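Local structure of glycosyl hydrolase, family 31/fibronectin type III domain protein (Clostridium perfringens, 4UAP) at residues T7-S12 with E56-F61; T29-S34 with A141-E146; K89-G94 with V127-D132. The protein binds galactose-type sugars such as GalNAc through this family 32 carbohydrate-binding module, probably steering the attached family 31 glycoside hydrolase toward galacto-configured glycans. All coordinates share one frame; numbering follows the deposited sequence.

Contact 1: T7-S12 with E56-F61; sequences TVSGDS and EMTFEF
Strand residues T7-S9 run antiparallel to E56-F61, their axes 4.7 Å apart at 156°, with T7-E60 and S9-T58 as hydrogen-bonded pairs around the non-hydrogen-bonded pair V8-F59. Of the four backbone bonds, T7 N to E60 O (2.9 Å) is practically straight, 179° at the hydrogen. V8 and F59 run alongside each other toward the inside of the sandwich. With CG1 of V8 at chi1 61°, the other methyl, CG2, falls anti to the backbone N and sits over one face of the F59 ring, 4.0 Å from its centroid, a CH-pi contact closest at CE2 (3.6 Å from V8 CG2). L21 and I25 also pack on V8, and F147 meets the F59 ring. T7, S9, T58 and E60 occupy the other, wetter face. There S9 OG rests 3.5 Å from T58 CB, and a water hydrogen-bonded to S9 OG lies 2.7 Å from E60 OE1 and may donate to it, though it has more acceptors near it than protons to give. Another water links D11 N to E56 O as the chains part. One face greasy, the other hydrated: this is an edge strand of an antiparallel beta-sandwich sheet, the fold of family 32 carbohydrate-binding modules.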
loop_
_atom_site.group_PDB
_atom_site.type_symbol
_atom_site.label_atom_id
_atom_site.label_comp_id
_atom_site.label_asym_id
_atom_site.label_seq_id
_atom_site.Cartn_x
_atom_site.Cartn_y
_atom_site.Cartn_z
ATOM N N THR A 7 -10.417 4.231 -6.729
ATOM C CA THR A 7 -10.860 4.797 -5.463
ATOM C C THR A 7 -10.178 4.043 -4.325
ATOM O O THR A 7 -10.143 2.817 -4.326
ATOM C CB THR A 7 -12.388 4.722 -5.323
ATOM O OG1 THR A 7 -12.986 5.492 -6.370
ATOM C CG2 THR A 7 -12.837 5.280 -3.990
ATOM N N VAL A 8 -9.602 4.770 -3.376
ATOM C CA VAL A 8 -8.939 4.120 -2.255
ATOM C C VAL A 8 -9.638 4.492 -0.944
ATOM O O VAL A 8 -10.059 5.622 -0.750
ATOM C CB VAL A 8 -7.434 4.486 -2.188
ATOM C CG1 VAL A 8 -7.243 5.981 -1.998
ATOM C CG2 VAL A 8 -6.742 3.693 -1.076
ATOM N N SER A 9 -9.775 3.524 -0.052
ATOM C CA SER A 9 -10.448 3.761 1.208
ATOM C C SER A 9 -9.785 2.950 2.300
ATOM O O SER A 9 -8.990 2.050 2.029
ATOM C CB SER A 9 -11.938 3.416 1.100
ATOM O OG SER A 9 -12.111 2.053 0.747
ATOM N N GLY A 10 -10.093 3.296 3.543
ATOM C CA GLY A 10 -9.483 2.652 4.687
ATOM C C GLY A 10 -9.498 3.629 5.846
ATOM O O GLY A 10 -10.066 4.719 5.729
ATOM N N ASP A 11 -8.877 3.248 6.958
ATOM C CA ASP A 11 -9.002 4.024 8.190
ATOM C C ASP A 11 -7.972 5.151 8.274
ATOM O O ASP A 11 -6.841 4.981 8.760
ATOM C CB ASP A 11 -8.895 3.117 9.411
ATOM C CG ASP A 11 -9.240 3.840 10.709
ATOM O OD1 ASP A 11 -9.454 5.074 10.682
ATOM O OD2 ASP A 11 -9.275 3.174 11.760
ATOM N N SER A 12 -8.401 6.330 7.846
ATOM C CA SER A 12 -7.528 7.493 7.823
ATOM C C SER A 12 -7.138 7.951 9.230
ATOM O O SER A 12 -6.191 8.722 9.399
ATOM C CB SER A 12 -8.206 8.633 7.052
ATOM O OG SER A 12 -9.439 8.991 7.654
ATOM N N GLU A 56 -5.256 -2.000 6.578
ATOM C CA GLU A 56 -5.967 -2.449 5.395
ATOM C C GLU A 56 -6.273 -1.287 4.459
ATOM O O GLU A 56 -6.840 -0.271 4.873
ATOM C CB GLU A 56 -7.253 -3.152 5.830
ATOM C CG GLU A 56 -8.092 -3.747 4.738
ATOM C CD GLU A 56 -9.396 -4.307 5.297
ATOM O OE1 GLU A 56 -10.380 -3.540 5.395
ATOM O OE2 GLU A 56 -9.416 -5.499 5.673
ATOM N N MET A 57 -5.886 -1.445 3.197
ATOM C CA MET A 57 -6.102 -0.440 2.163
ATOM C C MET A 57 -6.982 -1.054 1.069
ATOM O O MET A 57 -6.623 -2.077 0.483
ATOM C CB MET A 57 -4.764 0.030 1.578
ATOM C CG MET A 57 -3.856 0.804 2.552
ATOM S SD MET A 57 -2.080 0.766 2.112
ATOM C CE MET A 57 -1.628 -0.867 2.692
ATOM N N THR A 58 -8.132 -0.439 0.811
ATOM C CA THR A 58 -9.083 -0.978 -0.157
ATOM C C THR A 58 -9.081 -0.164 -1.443
ATOM O O THR A 58 -9.201 1.061 -1.409
ATOM C CB THR A 58 -10.502 -1.008 0.417
ATOM O OG1 THR A 58 -10.514 -1.851 1.575
ATOM C CG2 THR A 58 -11.509 -1.534 -0.629
ATOM N N PHE A 59 -8.945 -0.856 -2.571
ATOM C CA PHE A 59 -8.907 -0.212 -3.879
ATOM C C PHE A 59 -10.059 -0.717 -4.737
ATOM O O PHE A 59 -10.237 -1.919 -4.908
ATOM C CB PHE A 59 -7.573 -0.479 -4.575
ATOM C CG PHE A 59 -6.384 0.058 -3.815
ATOM C CD1 PHE A 59 -5.792 -0.692 -2.811
ATOM C CD2 PHE A 59 -5.888 1.322 -4.082
ATOM C CE1 PHE A 59 -4.703 -0.199 -2.095
ATOM C CE2 PHE A 59 -4.789 1.821 -3.379
ATOM C CZ PHE A 59 -4.207 1.052 -2.379
ATOM N N GLU A 60 -10.836 0.208 -5.275
ATOM C CA GLU A 60 -11.979 -0.163 -6.088
ATOM C C GLU A 60 -11.923 0.515 -7.445
ATOM O O GLU A 60 -11.450 1.647 -7.576
ATOM C CB GLU A 60 -13.278 0.201 -5.383
ATOM C CG GLU A 60 -13.522 -0.564 -4.113
ATOM C CD GLU A 60 -14.735 -0.050 -3.369
ATOM O OE1 GLU A 60 -14.602 0.978 -2.668
ATOM O OE2 GLU A 60 -15.821 -0.665 -3.493
ATOM N N PHE A 61 -12.404 -0.199 -8.451
ATOM C CA PHE A 61 -12.562 0.358 -9.775
ATOM C C PHE A 61 -14.072 0.473 -10.007
ATOM O O PHE A 61 -14.845 -0.305 -9.442
ATOM C CB PHE A 61 -11.880 -0.530 -10.820
ATOM C CG PHE A 61 -10.619 -1.201 -10.322
ATOM C CD1 PHE A 61 -9.414 -0.507 -10.264
ATOM C CD2 PHE A 61 -10.639 -2.528 -9.913
ATOM C CE1 PHE A 61 -8.251 -1.132 -9.805
ATOM C CE2 PHE A 61 -9.491 -3.159 -9.455
ATOM C CZ PHE A 61 -8.292 -2.459 -9.397
HETATM O O HOH W 1 -13.185 3.636 -8.804
HETATM O O HOH W 2 -9.692 -0.671 3.818
HETATM O O HOH W 3 -12.165 2.015 -2.070
HETATM O O HOH W 4 -8.021 0.607 7.179
#

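Contact 2: T29-S34 with A141-E146; sequences TSSDDS and AINEIE. With CA (calcium ion), chain D.
Beside the calcium site, the loop T29-S34, flanked by the calcium ligands T28 and S35, meets strand A141-E146, and N143 and E144 serve the ion with different groups. N143 gives its backbone O and E144 its carboxylate OE2, each 2.3 Å from the calcium; K23, D26, T28 and S35 complete the shell. The E144 side chain reaches the ion by leaving anti to its backbone N and bending at chi2 (89°), while its other oxygen, OE1, is hydrogen-bonded to G27 N, which helps fix the carboxylate's rotation. With its carbonyl committed to the metal, N143 turns its amide to the loop. ND2 donates to S31 OG, 3.1 Å away with 156° at the hydrogen, the partner tilted slightly out of the amide plane. It also donates to T29 O, likewise 3.1 Å from ND2, but this bond is more bent (140°) and arrives from above the carbonyl plane. S30 O lies against the amide carbon, 3.2 Å from N143 CG, whereas buried N143 OD1 finds no polar partner. S31 OG is further held by M76. The T29 methyl CG2 packs 3.9 Å from E144 CB and 3.6 Å from E146 OE2; the E146 carboxylate has its main polar partner in Y148. A loop wrapped round a bound calcium and tied to a sheet strand is characteristic of family 32 carbohydrate-binding modules.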
loop_
_atom_site.group_PDB
_atom_site.type_symbol
_atom_site.label_atom_id
_atom_site.label_comp_id
_atom_site.label_asym_id
_atom_site.label_seq_id
_atom_site.Cartn_x
_atom_site.Cartn_y
_atom_site.Cartn_z
ATOM N N THR A 29 5.987 8.478 -6.841
ATOM C CA THR A 29 6.596 7.215 -6.429
ATOM C C THR A 29 7.898 7.388 -5.652
ATOM O O THR A 29 8.495 6.405 -5.217
ATOM C CB THR A 29 6.885 6.323 -7.649
ATOM O OG1 THR A 29 7.717 7.043 -8.565
ATOM C CG2 THR A 29 5.587 5.917 -8.342
ATOM N N SER A 30 8.353 8.624 -5.484
ATOM C CA SER A 30 9.602 8.849 -4.750
ATOM C C SER A 30 9.394 8.606 -3.260
ATOM O O SER A 30 8.254 8.537 -2.787
ATOM C CB SER A 30 10.128 10.267 -4.977
ATOM O OG SER A 30 9.412 11.194 -4.178
ATOM N N SER A 31 10.493 8.491 -2.522
ATOM C CA SER A 31 10.435 8.224 -1.081
ATOM C C SER A 31 10.336 9.491 -0.229
ATOM O O SER A 31 10.326 9.410 1.003
ATOM C CB SER A 31 11.662 7.417 -0.646
ATOM O OG SER A 31 11.664 6.129 -1.244
ATOM N N ASP A 32 10.260 10.651 -0.881
ATOM C CA ASP A 32 10.158 11.939 -0.189
ATOM C C ASP A 32 8.952 11.956 0.741
ATOM O O ASP A 32 7.949 11.316 0.436
ATOM C CB ASP A 32 10.043 13.078 -1.204
ATOM C CG ASP A 32 11.272 13.192 -2.107
ATOM O OD1 ASP A 32 12.399 13.294 -1.575
ATOM O OD2 ASP A 32 11.112 13.174 -3.348
ATOM N N ASP A 33 9.035 12.689 1.855
ATOM C CA ASP A 33 7.899 12.810 2.778
ATOM C C ASP A 33 6.633 13.243 2.050
ATOM O O ASP A 33 5.526 12.808 2.388
ATOM C CB ASP A 33 8.183 13.822 3.896
ATOM C CG ASP A 33 9.205 13.326 4.907
ATOM O OD1 ASP A 33 9.524 12.116 4.915
ATOM O OD2 ASP A 33 9.677 14.157 5.716
ATOM N N SER A 34 6.800 14.115 1.055
ATOM C CA SER A 34 5.660 14.684 0.347
ATOM C C SER A 34 4.959 13.686 -0.593
ATOM O O SER A 34 3.854 13.956 -1.073
ATOM C CB SER A 34 6.110 15.915 -0.442
ATOM O OG SER A 34 7.097 15.559 -1.393
ATOM N N ALA A 141 5.439 3.198 6.033
ATOM C CA ALA A 141 5.545 4.203 4.985
ATOM C C ALA A 141 5.436 3.532 3.627
ATOM O O ALA A 141 6.166 2.587 3.333
ATOM C CB ALA A 141 6.863 4.976 5.096
ATOM N N ILE A 142 4.520 4.023 2.801
ATOM C CA ILE A 142 4.370 3.541 1.434
ATOM C C ILE A 142 4.353 4.736 0.484
ATOM O O ILE A 142 3.619 5.694 0.714
ATOM C CB ILE A 142 3.075 2.710 1.276
ATOM C CG1 ILE A 142 3.119 1.485 2.202
ATOM C CG2 ILE A 142 2.871 2.305 -0.185
ATOM C CD1 ILE A 142 1.778 0.693 2.251
ATOM N N ASN A 143 5.171 4.693 -0.568
ATOM C CA ASN A 143 5.241 5.800 -1.525
ATOM C C ASN A 143 4.032 5.889 -2.444
ATOM O O ASN A 143 3.528 6.964 -2.730
ATOM C CB ASN A 143 6.493 5.678 -2.404
ATOM C CG ASN A 143 7.768 5.643 -1.605
ATOM O OD1 ASN A 143 7.761 5.836 -0.385
ATOM N ND2 ASN A 143 8.887 5.412 -2.295
ATOM N N GLU A 144 3.589 4.742 -2.939
ATOM C CA GLU A 144 2.616 4.715 -4.021
ATOM C C GLU A 144 2.224 3.277 -4.271
ATOM O O GLU A 144 3.017 2.370 -4.032
ATOM C CB GLU A 144 3.197 5.335 -5.310
ATOM C CG GLU A 144 2.164 5.535 -6.456
ATOM C CD GLU A 144 1.463 6.895 -6.401
ATOM O OE1 GLU A 144 0.652 7.197 -7.298
ATOM O OE2 GLU A 144 1.718 7.671 -5.455
ATOM N N ILE A 145 0.999 3.069 -4.734
ATOM C CA ILE A 145 0.602 1.771 -5.244
ATOM C C ILE A 145 -0.008 2.011 -6.613
ATOM O O ILE A 145 -0.918 2.824 -6.746
ATOM C CB ILE A 145 -0.396 1.046 -4.309
ATOM C CG1 ILE A 145 0.267 0.786 -2.945
ATOM C CG2 ILE A 145 -0.865 -0.268 -4.955
ATOM C CD1 ILE A 145 -0.664 0.144 -1.877
ATOM N N GLU A 146 0.537 1.334 -7.625
ATOM C CA GLU A 146 0.111 1.486 -9.021
ATOM C C GLU A 146 -0.534 0.217 -9.553
ATOM O O GLU A 146 -0.080 -0.884 -9.240
ATOM C CB GLU A 146 1.306 1.841 -9.916
ATOM C CG GLU A 146 1.928 3.177 -9.614
ATOM C CD GLU A 146 2.998 3.545 -10.608
ATOM O OE1 GLU A 146 3.570 2.623 -11.231
ATOM O OE2 GLU A 146 3.264 4.756 -10.767
HETATM CA CA CA D . 2.574 8.838 -3.649
#

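Contact 3: K89-G94 with V127-D132; sequences KVKAVG and VITALD
L131 leans over K89 and K91 from the neighbouring antiparallel strand, and its side chain can be traced atom by atom. CB starts 3.6 Å from K89 O and also lies near K89 CG. CG follows, still close to that carbonyl and to K91 CG; it stands anti to the carbonyl carbon (chi1 -57°). There the chain forks. CD1 nestles between the two lysines, 3.9 Å from K89 CE and equally near K89 CG, with K91 CG on its other flank, while CD2 runs beside K91 CG and CE. The leucine thus packs on the aliphatic parts of both lysines, and the extended K89 chain crosses it obliquely. Beyond that apolar stem, K89 NZ makes a long, weak ion pair with E105.

L131 owes its position to the backbone. Two residues, L131 and D132, face K89, a classic bulge: K89 O accepts L131 N at 2.8 Å and, weakly, D132 N at 3.3 Å, while K89 N answers with a weak bond to D132 O. Past the bulge the pairing is regular, K91 opposite T129 and V93 opposite V127, each with two backbone bonds. K91 runs alongside T129, its CG 3.8 Å from T129 CB.

The other face looks into the sandwich. V90 CG2 presses on I128 CG2 at 3.5 Å, tighter than usual for two methyls, and A92 CB lies 4.3 Å from I128 CG1. F70 and I72 of the strand 64-74 meet I128 from the facing sheet. Core residues on one face alternating with mixed aliphatic and lysine side chains on the other, interrupted by a classic bulge, are characteristic of an antiparallel sheet in a beta-sandwich.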
loop_
_atom_site.group_PDB
_atom_site.type_symbol
_atom_site.label_atom_id
_atom_site.label_comp_id
_atom_site.label_asym_id
_atom_site.label_seq_id
_atom_site.Cartn_x
_atom_site.Cartn_y
_atom_site.Cartn_z
ATOM N N LYS A 89 6.115 -6.889 5.272
ATOM C CA LYS A 89 5.233 -8.018 4.992
ATOM C C LYS A 89 3.833 -7.543 4.618
ATOM O O LYS A 89 3.278 -6.643 5.244
ATOM C CB LYS A 89 5.162 -8.949 6.203
ATOM C CG LYS A 89 4.371 -10.229 5.987
ATOM C CD LYS A 89 4.559 -11.120 7.215
ATOM C CE LYS A 89 3.567 -12.256 7.279
ATOM N NZ LYS A 89 3.812 -13.074 8.514
ATOM N N VAL A 90 3.261 -8.166 3.602
ATOM C CA VAL A 90 2.009 -7.696 3.039
ATOM C C VAL A 90 1.202 -8.882 2.574
ATOM O O VAL A 90 1.756 -9.925 2.221
ATOM C CB VAL A 90 2.258 -6.724 1.855
ATOM C CG1 VAL A 90 2.914 -7.450 0.677
ATOM C CG2 VAL A 90 0.968 -6.002 1.429
ATOM N N LYS A 91 -0.113 -8.732 2.586
ATOM C CA LYS A 91 -0.966 -9.707 1.936
ATOM C C LYS A 91 -1.981 -8.964 1.091
ATOM O O LYS A 91 -2.171 -7.753 1.246
ATOM C CB LYS A 91 -1.669 -10.610 2.961
ATOM C CG LYS A 91 -2.628 -9.881 3.894
ATOM C CD LYS A 91 -3.475 -10.868 4.704
ATOM C CE LYS A 91 -4.507 -10.118 5.537
ATOM N NZ LYS A 91 -5.284 -11.009 6.443
ATOM N N ALA A 92 -2.644 -9.683 0.199
ATOM C CA ALA A 92 -3.668 -9.050 -0.610
ATOM C C ALA A 92 -4.753 -10.047 -0.994
ATOM O O ALA A 92 -4.516 -11.256 -1.073
ATOM C CB ALA A 92 -3.053 -8.423 -1.853
ATOM N N VAL A 93 -5.944 -9.509 -1.220
ATOM C CA VAL A 93 -7.118 -10.282 -1.599
ATOM C C VAL A 93 -7.838 -9.515 -2.692
ATOM O O VAL A 93 -7.919 -8.284 -2.634
ATOM C CB VAL A 93 -8.068 -10.502 -0.408
ATOM C CG1 VAL A 93 -9.308 -11.267 -0.848
ATOM C CG2 VAL A 93 -7.350 -11.240 0.717
ATOM N N GLY A 94 -8.339 -10.228 -3.697
ATOM C CA GLY A 94 -9.081 -9.592 -4.765
ATOM C C GLY A 94 -10.516 -10.081 -4.736
ATOM O O GLY A 94 -10.790 -11.181 -4.247
ATOM N N VAL A 127 -7.921 -5.613 -1.913
ATOM C CA VAL A 127 -7.646 -5.160 -0.562
ATOM C C VAL A 127 -6.240 -5.572 -0.211
ATOM O O VAL A 127 -5.912 -6.756 -0.256
ATOM C CB VAL A 127 -8.629 -5.738 0.461
ATOM C CG1 VAL A 127 -8.293 -5.208 1.859
ATOM C CG2 VAL A 127 -10.077 -5.395 0.069
ATOM N N ILE A 128 -5.412 -4.581 0.095
ATOM C CA ILE A 128 -3.999 -4.802 0.418
ATOM C C ILE A 128 -3.771 -4.521 1.887
ATOM O O ILE A 128 -4.097 -3.444 2.371
ATOM C CB ILE A 128 -3.077 -3.899 -0.415
ATOM C CG1 ILE A 128 -3.314 -4.153 -1.909
ATOM C CG2 ILE A 128 -1.592 -4.124 -0.021
ATOM C CD1 ILE A 128 -2.624 -3.183 -2.824
ATOM N N THR A 129 -3.217 -5.486 2.607
ATOM C CA THR A 129 -3.010 -5.296 4.030
ATOM C C THR A 129 -1.532 -5.341 4.377
ATOM O O THR A 129 -0.875 -6.362 4.185
ATOM C CB THR A 129 -3.760 -6.356 4.858
ATOM O OG1 THR A 129 -5.131 -6.391 4.448
ATOM C CG2 THR A 129 -3.702 -5.995 6.330
ATOM N N ALA A 130 -1.017 -4.218 4.870
ATOM C CA ALA A 130 0.323 -4.170 5.442
ATOM C C ALA A 130 0.316 -4.877 6.803
ATOM O O ALA A 130 -0.443 -4.508 7.697
ATOM C CB ALA A 130 0.790 -2.725 5.574
ATOM N N LEU A 131 1.153 -5.902 6.942
ATOM C CA LEU A 131 1.149 -6.749 8.132
ATOM C C LEU A 131 2.295 -6.408 9.068
ATOM O O LEU A 131 2.171 -6.537 10.281
ATOM C CB LEU A 131 1.240 -8.229 7.747
ATOM C CG LEU A 131 0.146 -8.735 6.817
ATOM C CD1 LEU A 131 0.474 -10.153 6.362
ATOM C CD2 LEU A 131 -1.189 -8.677 7.540
ATOM N N ASP A 132 3.419 -5.990 8.496
ATOM C CA ASP A 132 4.590 -5.651 9.286
ATOM C C ASP A 132 5.411 -4.576 8.584
ATOM O O ASP A 132 5.355 -4.438 7.356
ATOM C CB ASP A 132 5.446 -6.898 9.523
ATOM C CG ASP A 132 6.384 -6.748 10.700
ATOM O OD1 ASP A 132 6.137 -5.862 11.550
ATOM O OD2 ASP A 132 7.369 -7.522 10.783
#

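In the fold
Contacts 1 and 3 belong to one five-stranded antiparallel sheet, in which strands 55-61 and 125-133 are neighbours joined by a probable backbone bond from M57 N to I128 O; contact 1 holds one of its two outermost strands, 6-9. Contact 2 belongs to the other sheet, through strand 141-149. In the core I145 CD1 packs against both F59 and I128, and M57 meets I142. Each contact is partly buried. Contacts 1 and 3 have an apolar inner face and a more open outer one, with waters in contact 1 and lysine stems over leucine in contact 3. In contact 2 hydrogen bonds from an amide hold partly exposed loop residues beside buried N143 and E144, which bind calcium.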